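Side-chain contacts in NADH kinase POS5, mitochondrial (Saccharomyces cerevisiae, PDB 3AFO), which phosphorylates NADH and, less readily, NAD(+) with ATP in yeast mitochondria, making NADPH as a key source of cellular reductant: residues P50-P53 against S54-E57; L1-S5 against K6-I10. All coordinates share one frame; numbering follows the deposited sequence.

Contact 1: P50-P53 against S54-E57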
ATOM      1  N   PRO A  50      28.026   6.927 -20.785  1.00 31.07           N
ATOM      2  CA  PRO A  50      28.327   7.389 -22.136  1.00 32.19           C
ATOM      3  C   PRO A  50      27.589   8.679 -22.496  1.00 33.57           C
ATOM      4  O   PRO A  50      26.580   9.016 -21.868  1.00 33.32           O
ATOM      5  CB  PRO A  50      27.855   6.227 -23.020  1.00 32.20           C
ATOM      6  CG  PRO A  50      26.812   5.537 -22.222  1.00 31.77           C
ATOM      7  CD  PRO A  50      27.229   5.684 -20.786  1.00 31.18           C
ATOM      8  N   TRP A  51      28.127   9.395 -23.485  1.00 34.93           N
ATOM      9  CA  TRP A  51      27.513  10.608 -24.046  1.00 36.36           C
ATOM     10  C   TRP A  51      27.144  11.671 -23.015  1.00 36.18           C
ATOM     11  O   TRP A  51      26.133  12.364 -23.156  1.00 36.69           O
ATOM     12  CB  TRP A  51      26.299  10.248 -24.916  1.00 37.06           C
ATOM     13  CG  TRP A  51      26.649   9.320 -26.029  1.00 40.32           C
ATOM     14  CD1 TRP A  51      27.511   9.570 -27.062  1.00 42.98           C
ATOM     15  CD2 TRP A  51      26.158   7.987 -26.230  1.00 43.19           C
ATOM     16  NE1 TRP A  51      27.586   8.478 -27.892  1.00 45.12           N
ATOM     17  CE2 TRP A  51      26.764   7.492 -27.408  1.00 45.03           C
ATOM     18  CE3 TRP A  51      25.264   7.164 -25.532  1.00 44.13           C
ATOM     19  CZ2 TRP A  51      26.502   6.207 -27.907  1.00 46.17           C
ATOM     20  CZ3 TRP A  51      25.005   5.885 -26.025  1.00 45.44           C
ATOM     21  CH2 TRP A  51      25.623   5.420 -27.202  1.00 45.66           C
ATOM     22  N   THR A  52      27.954  11.786 -21.968  1.00 35.70           N
ATOM     23  CA  THR A  52      27.769  12.842 -20.974  1.00 35.10           C
ATOM     24  C   THR A  52      29.102  13.509 -20.639  1.00 34.76           C
ATOM     25  O   THR A  52      29.993  12.876 -20.065  1.00 35.05           O
ATOM     26  CB  THR A  52      26.918  12.397 -19.731  1.00 35.19           C
ATOM     27  OG1 THR A  52      27.540  12.822 -18.520  1.00 35.72           O
ATOM     28  CG2 THR A  52      26.735  10.924 -19.691  1.00 35.22           C
ATOM     29  N   PRO A  53      29.252  14.788 -21.048  1.00 34.18           N
ATOM     30  CA  PRO A  53      30.493  15.557 -20.967  1.00 32.96           C
ATOM     31  C   PRO A  53      31.178  15.494 -19.611  1.00 31.87           C
ATOM     32  O   PRO A  53      32.390  15.274 -19.559  1.00 31.52           O
ATOM     33  CB  PRO A  53      30.028  16.987 -21.274  1.00 33.38           C
ATOM     34  CG  PRO A  53      28.919  16.781 -22.260  1.00 33.77           C
ATOM     35  CD  PRO A  53      28.197  15.536 -21.772  1.00 34.01           C
ATOM     36  N   SER A  54      30.419  15.674 -18.528  1.00 30.24           N
ATOM     37  CA  SER A  54      30.991  15.624 -17.190  1.00 29.39           C
ATOM     38  C   SER A  54      31.782  14.321 -16.918  1.00 28.71           C
ATOM     39  O   SER A  54      32.820  14.359 -16.267  1.00 28.37           O
ATOM     40  CB  SER A  54      29.902  15.825 -16.121  1.00 29.49           C
ATOM     41  OG  SER A  54      29.082  14.674 -15.991  1.00 29.46           O
ATOM     42  N   THR A  55      31.295  13.179 -17.410  1.00 27.86           N
ATOM     43  CA  THR A  55      31.975  11.901 -17.116  1.00 27.30           C
ATOM     44  C   THR A  55      33.194  11.650 -18.017  1.00 27.08           C
ATOM     45  O   THR A  55      34.153  11.010 -17.592  1.00 26.73           O
ATOM     46  CB  THR A  55      31.030  10.670 -17.129  1.00 26.78           C
ATOM     47  OG1 THR A  55      30.661  10.342 -18.472  1.00 25.45           O
ATOM     48  CG2 THR A  55      29.772  10.920 -16.283  1.00 27.16           C
ATOM     49  N   ARG A  56      33.147  12.146 -19.251  1.00 26.74           N
ATOM     50  CA  ARG A  56      34.316  12.125 -20.128  1.00 26.84           C
ATOM     51  C   ARG A  56      35.408  13.040 -19.557  1.00 27.18           C
ATOM     52  O   ARG A  56      36.581  12.658 -19.487  1.00 26.76           O
ATOM     53  CB  ARG A  56      33.923  12.518 -21.553  1.00 27.07           C
ATOM     54  CG  ARG A  56      35.063  12.489 -22.577  1.00 27.42           C
ATOM     55  CD  ARG A  56      34.524  12.726 -24.003  1.00 29.43           C
ATOM     56  NE  ARG A  56      35.522  13.335 -24.888  1.00 29.99           N
ATOM     57  CZ  ARG A  56      35.411  13.423 -26.216  1.00 32.32           C
ATOM     58  NH1 ARG A  56      34.344  12.931 -26.845  1.00 31.62           N
ATOM     59  NH2 ARG A  56      36.378  14.001 -26.926  1.00 33.15           N
ATOM     60  N   GLU A  57      35.011  14.227 -19.105  1.00 27.10           N
ATOM     61  CA  GLU A  57      35.927  15.156 -18.453  1.00 27.25           C
ATOM     62  C   GLU A  57      36.528  14.572 -17.185  1.00 26.95           C
ATOM     63  O   GLU A  57      37.733  14.703 -16.948  1.00 26.48           O
ATOM     64  CB  GLU A  57      35.222  16.477 -18.142  1.00 27.73           C
ATOM     65  CG  GLU A  57      35.035  17.373 -19.378  1.00 31.23           C
ATOM     66  CD  GLU A  57      34.018  18.485 -19.159  1.00 35.38           C
ATOM     67  OE1 GLU A  57      33.860  18.944 -18.004  1.00 37.68           O
ATOM     68  OE2 GLU A  57      33.369  18.895 -20.149  1.00 38.35           O
TER
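The carbonyl oxygen of T52 is gripped by two backbone amides of the helix that starts just after it. T55 N lies 3.0 Å from T52 O, reaching it from above the carbonyl plane, 41° out of it, rather than along a lone pair; R56 N adds a weaker bond to T52 O at 3.3 Å. One residue on, the pattern settles into a regular helical bond: E57 N is 2.9 Å from P53 O and almost in line with its C=O, and the N-H...O angle is 169°. T52 thus occupies the N-cap position, although its own hydroxyl makes no capping bond. Instead T52 OG1 turns to the side chains of the first turn, standing 3.5 Å from S54 OG in a weak hydrogen bond and 3.7 Å from the methyl T55 CG2. P53 suits the first helical position, because its ring already fixes phi near the helical value and the amide hydrogen it lacks would have no helical acceptor there. Helix 53-69 follows strand 43-48 of the parallel sheet in the N-terminal domain, and this turn is where the chain passes from strand to helix in that alpha/beta layer. T55 ties the two together: with OG1 held between its own N and carbonyl carbon (chi1 73°), the hydroxyl bonds K49 O, while the side chain rests on K48 and L147. R56 takes the other course, its long chain extended away from the turn to a salt bridge with D88. E57 runs extended alongside P53, its CB and CG passing P53 O and its OE2 4.0 Å from P53 CB; a carboxylate so near the amino end of the helix would probably be favoured by the helix dipole.

Contact 2: L1-S5 against K6-I10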
ATOM      1  N   LEU A   1      44.047   0.112 -33.034  1.00 49.66           N
ATOM      2  CA  LEU A   1      43.143   1.279 -32.816  1.00 49.55           C
ATOM      3  C   LEU A   1      43.942   2.587 -32.861  1.00 49.46           C
ATOM      4  O   LEU A   1      45.014   2.694 -32.249  1.00 49.63           O
ATOM      5  CB  LEU A   1      42.384   1.139 -31.485  1.00 49.65           C
ATOM      6  CG  LEU A   1      41.386  -0.024 -31.331  1.00 49.83           C
ATOM      7  CD1 LEU A   1      41.434  -0.612 -29.920  1.00 49.92           C
ATOM      8  CD2 LEU A   1      39.956   0.370 -31.696  1.00 49.94           C
ATOM      9  N   GLN A   2      43.418   3.567 -33.598  1.00 49.06           N
ATOM     10  CA  GLN A   2      44.095   4.854 -33.789  1.00 48.42           C
ATOM     11  C   GLN A   2      43.821   5.834 -32.645  1.00 47.46           C
ATOM     12  O   GLN A   2      42.664   6.146 -32.316  1.00 47.53           O
ATOM     13  CB  GLN A   2      43.734   5.490 -35.145  1.00 48.74           C
ATOM     14  CG  GLN A   2      44.331   4.776 -36.371  1.00 49.84           C
ATOM     15  CD  GLN A   2      44.110   5.541 -37.677  1.00 51.37           C
ATOM     16  OE1 GLN A   2      43.409   5.071 -38.578  1.00 51.05           O
ATOM     17  NE2 GLN A   2      44.708   6.727 -37.781  1.00 51.80           N
ATOM     18  N   SER A   3      44.906   6.296 -32.032  1.00 46.13           N
ATOM     19  CA  SER A   3      44.855   7.366 -31.053  1.00 44.67           C
ATOM     20  C   SER A   3      44.717   8.681 -31.802  1.00 43.97           C
ATOM     21  O   SER A   3      45.290   8.851 -32.881  1.00 44.03           O
ATOM     22  CB  SER A   3      46.134   7.376 -30.214  1.00 44.68           C
ATOM     23  OG  SER A   3      46.176   8.504 -29.359  1.00 43.71           O
ATOM     24  N   GLY A   4      43.957   9.607 -31.231  1.00 42.89           N
ATOM     25  CA  GLY A   4      43.823  10.937 -31.811  1.00 41.61           C
ATOM     26  C   GLY A   4      44.842  11.935 -31.283  1.00 40.38           C
ATOM     27  O   GLY A   4      44.631  13.145 -31.373  1.00 40.77           O
ATOM     28  N   SER A   5      45.939  11.432 -30.720  1.00 39.04           N
ATOM     29  CA  SER A   5      47.010  12.284 -30.206  1.00 37.42           C
ATOM     30  C   SER A   5      48.307  11.496 -30.054  1.00 36.86           C
ATOM     31  O   SER A   5      48.293  10.336 -29.634  1.00 36.67           O
ATOM     32  CB  SER A   5      46.622  12.881 -28.851  1.00 37.28           C
ATOM     33  OG  SER A   5      47.574  13.833 -28.425  1.00 36.37           O
ATOM     34  N   LYS A   6      49.421  12.142 -30.378  1.00 35.54           N
ATOM     35  CA  LYS A   6      50.755  11.574 -30.152  1.00 34.71           C
ATOM     36  C   LYS A   6      51.105  11.546 -28.656  1.00 33.52           C
ATOM     37  O   LYS A   6      52.131  10.987 -28.270  1.00 33.23           O
ATOM     38  CB  LYS A   6      51.823  12.382 -30.908  1.00 34.77           C
ATOM     39  CG  LYS A   6      51.459  12.752 -32.343  1.00 35.92           C
ATOM     40  CD  LYS A   6      51.951  11.723 -33.342  1.00 38.77           C
ATOM     41  CE  LYS A   6      51.936  12.308 -34.756  1.00 40.18           C
ATOM     42  NZ  LYS A   6      52.834  11.545 -35.667  1.00 41.42           N
ATOM     43  N   PHE A   7      50.262  12.172 -27.832  1.00 32.36           N
ATOM     44  CA  PHE A   7      50.443  12.182 -26.374  1.00 31.78           C
ATOM     45  C   PHE A   7      49.725  11.008 -25.686  1.00 31.25           C
ATOM     46  O   PHE A   7      49.775  10.855 -24.463  1.00 30.75           O
ATOM     47  CB  PHE A   7      49.970  13.515 -25.779  1.00 31.72           C
ATOM     48  CG  PHE A   7      50.766  14.715 -26.241  1.00 32.08           C
ATOM     49  CD1 PHE A   7      52.126  14.599 -26.557  1.00 33.37           C
ATOM     50  CD2 PHE A   7      50.162  15.964 -26.340  1.00 31.74           C
ATOM     51  CE1 PHE A   7      52.863  15.709 -26.979  1.00 33.73           C
ATOM     52  CE2 PHE A   7      50.890  17.081 -26.749  1.00 31.60           C
ATOM     53  CZ  PHE A   7      52.241  16.953 -27.073  1.00 32.54           C
ATOM     54  N   VAL A   8      49.045  10.196 -26.490  1.00 30.74           N
ATOM     55  CA  VAL A   8      48.347   9.011 -26.010  1.00 30.67           C
ATOM     56  C   VAL A   8      48.707   7.811 -26.880  1.00 30.98           C
ATOM     57  O   VAL A   8      48.637   7.886 -28.106  1.00 30.97           O
ATOM     58  CB  VAL A   8      46.797   9.207 -26.039  1.00 30.50           C
ATOM     59  CG1 VAL A   8      46.056   7.872 -25.832  1.00 30.30           C
ATOM     60  CG2 VAL A   8      46.364  10.219 -24.996  1.00 29.53           C
ATOM     61  N   LYS A   9      49.110   6.718 -26.242  0.50 31.07           N
ATOM     62  CA  LYS A   9      49.266   5.441 -26.931  0.50 31.32           C
ATOM     63  C   LYS A   9      48.246   4.452 -26.388  0.50 31.35           C
ATOM     64  O   LYS A   9      48.088   4.312 -25.174  0.50 31.43           O
ATOM     65  CB  LYS A   9      50.685   4.886 -26.761  0.50 31.22           C
ATOM     66  CG  LYS A   9      51.734   5.575 -27.623  0.50 31.07           C
ATOM     67  CD  LYS A   9      53.086   4.873 -27.515  0.50 31.74           C
ATOM     68  CE  LYS A   9      52.978   3.392 -27.846  0.50 32.05           C
ATOM     69  NZ  LYS A   9      54.234   2.672 -27.490  0.50 33.18           N
ATOM     70  N   ILE A  10      47.549   3.781 -27.296  1.00 31.57           N
ATOM     71  CA  ILE A  10      46.574   2.751 -26.931  1.00 31.76           C
ATOM     72  C   ILE A  10      47.249   1.383 -27.071  1.00 31.91           C
ATOM     73  O   ILE A  10      47.670   1.021 -28.170  1.00 32.30           O
ATOM     74  CB  ILE A  10      45.304   2.827 -27.815  1.00 31.34           C
ATOM     75  CG1 ILE A  10      44.606   4.185 -27.644  1.00 31.31           C
ATOM     76  CG2 ILE A  10      44.348   1.681 -27.481  1.00 31.86           C
ATOM     77  CD1 ILE A  10      43.515   4.469 -28.688  1.00 31.18           C
TER
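The ring of F7 meets S5 OG obliquely, with CD2 of the ring 3.9 Å from that hydroxyl oxygen, and the aromatic side chain also touches P92. The same S5 OG accepts a hydrogen bond from F7 N at 3.2 Å and 162°, closing an ST turn; it can do so because S5 OG is anti to the backbone N (chi1 -173°), which swings it over the following peptides. Replacing S5 by alanine removes OG, and F7 N would probably be left without its side-chain acceptor, with the V8 N to S5 O bond alone to hold the bend. That backbone bond is 3.2 Å long, V8 N reaching S5 O from well above the carbonyl plane. S3 spans the mouth of the bend: its OG lies 2.8 Å from V8 O and 2.8 Å from S5 O, and which of the two takes its single proton is not settled. Beyond it the chemistry turns apolar. I10 CD1 sits 4.0 Å from S3 CA, and I10 CG2 is 4.4 Å from L1 CD1, methyl against methyl. Small serines suit the tight bend, branched residues the strand beyond. A type I beta turn from S5 to V8, with the ST turn of S5 inside it, reverses the chain into strand 8-12, which pairs in parallel with strand 101-105.

Both contacts are local and lie at the surface, on the same side of the chain's centre, with centres 19 Å apart and no touch between them. Each sits where a regular element begins, but with different elements: residues 50-57 start helix 53-69, residues 1-10 lead into strand 8-12. In contact 1 two amides converge on one carbonyl oxygen and the hydroxyls are secondary, with R56 and E57 adding charge. In contact 2 serine hydroxyls themselves bind the backbone, and aliphatic L1 and I10 take over further along. Each has one buried residue, T55 packed on K48 of strand 43-48 and V8 packed on S86 and strand 101-105.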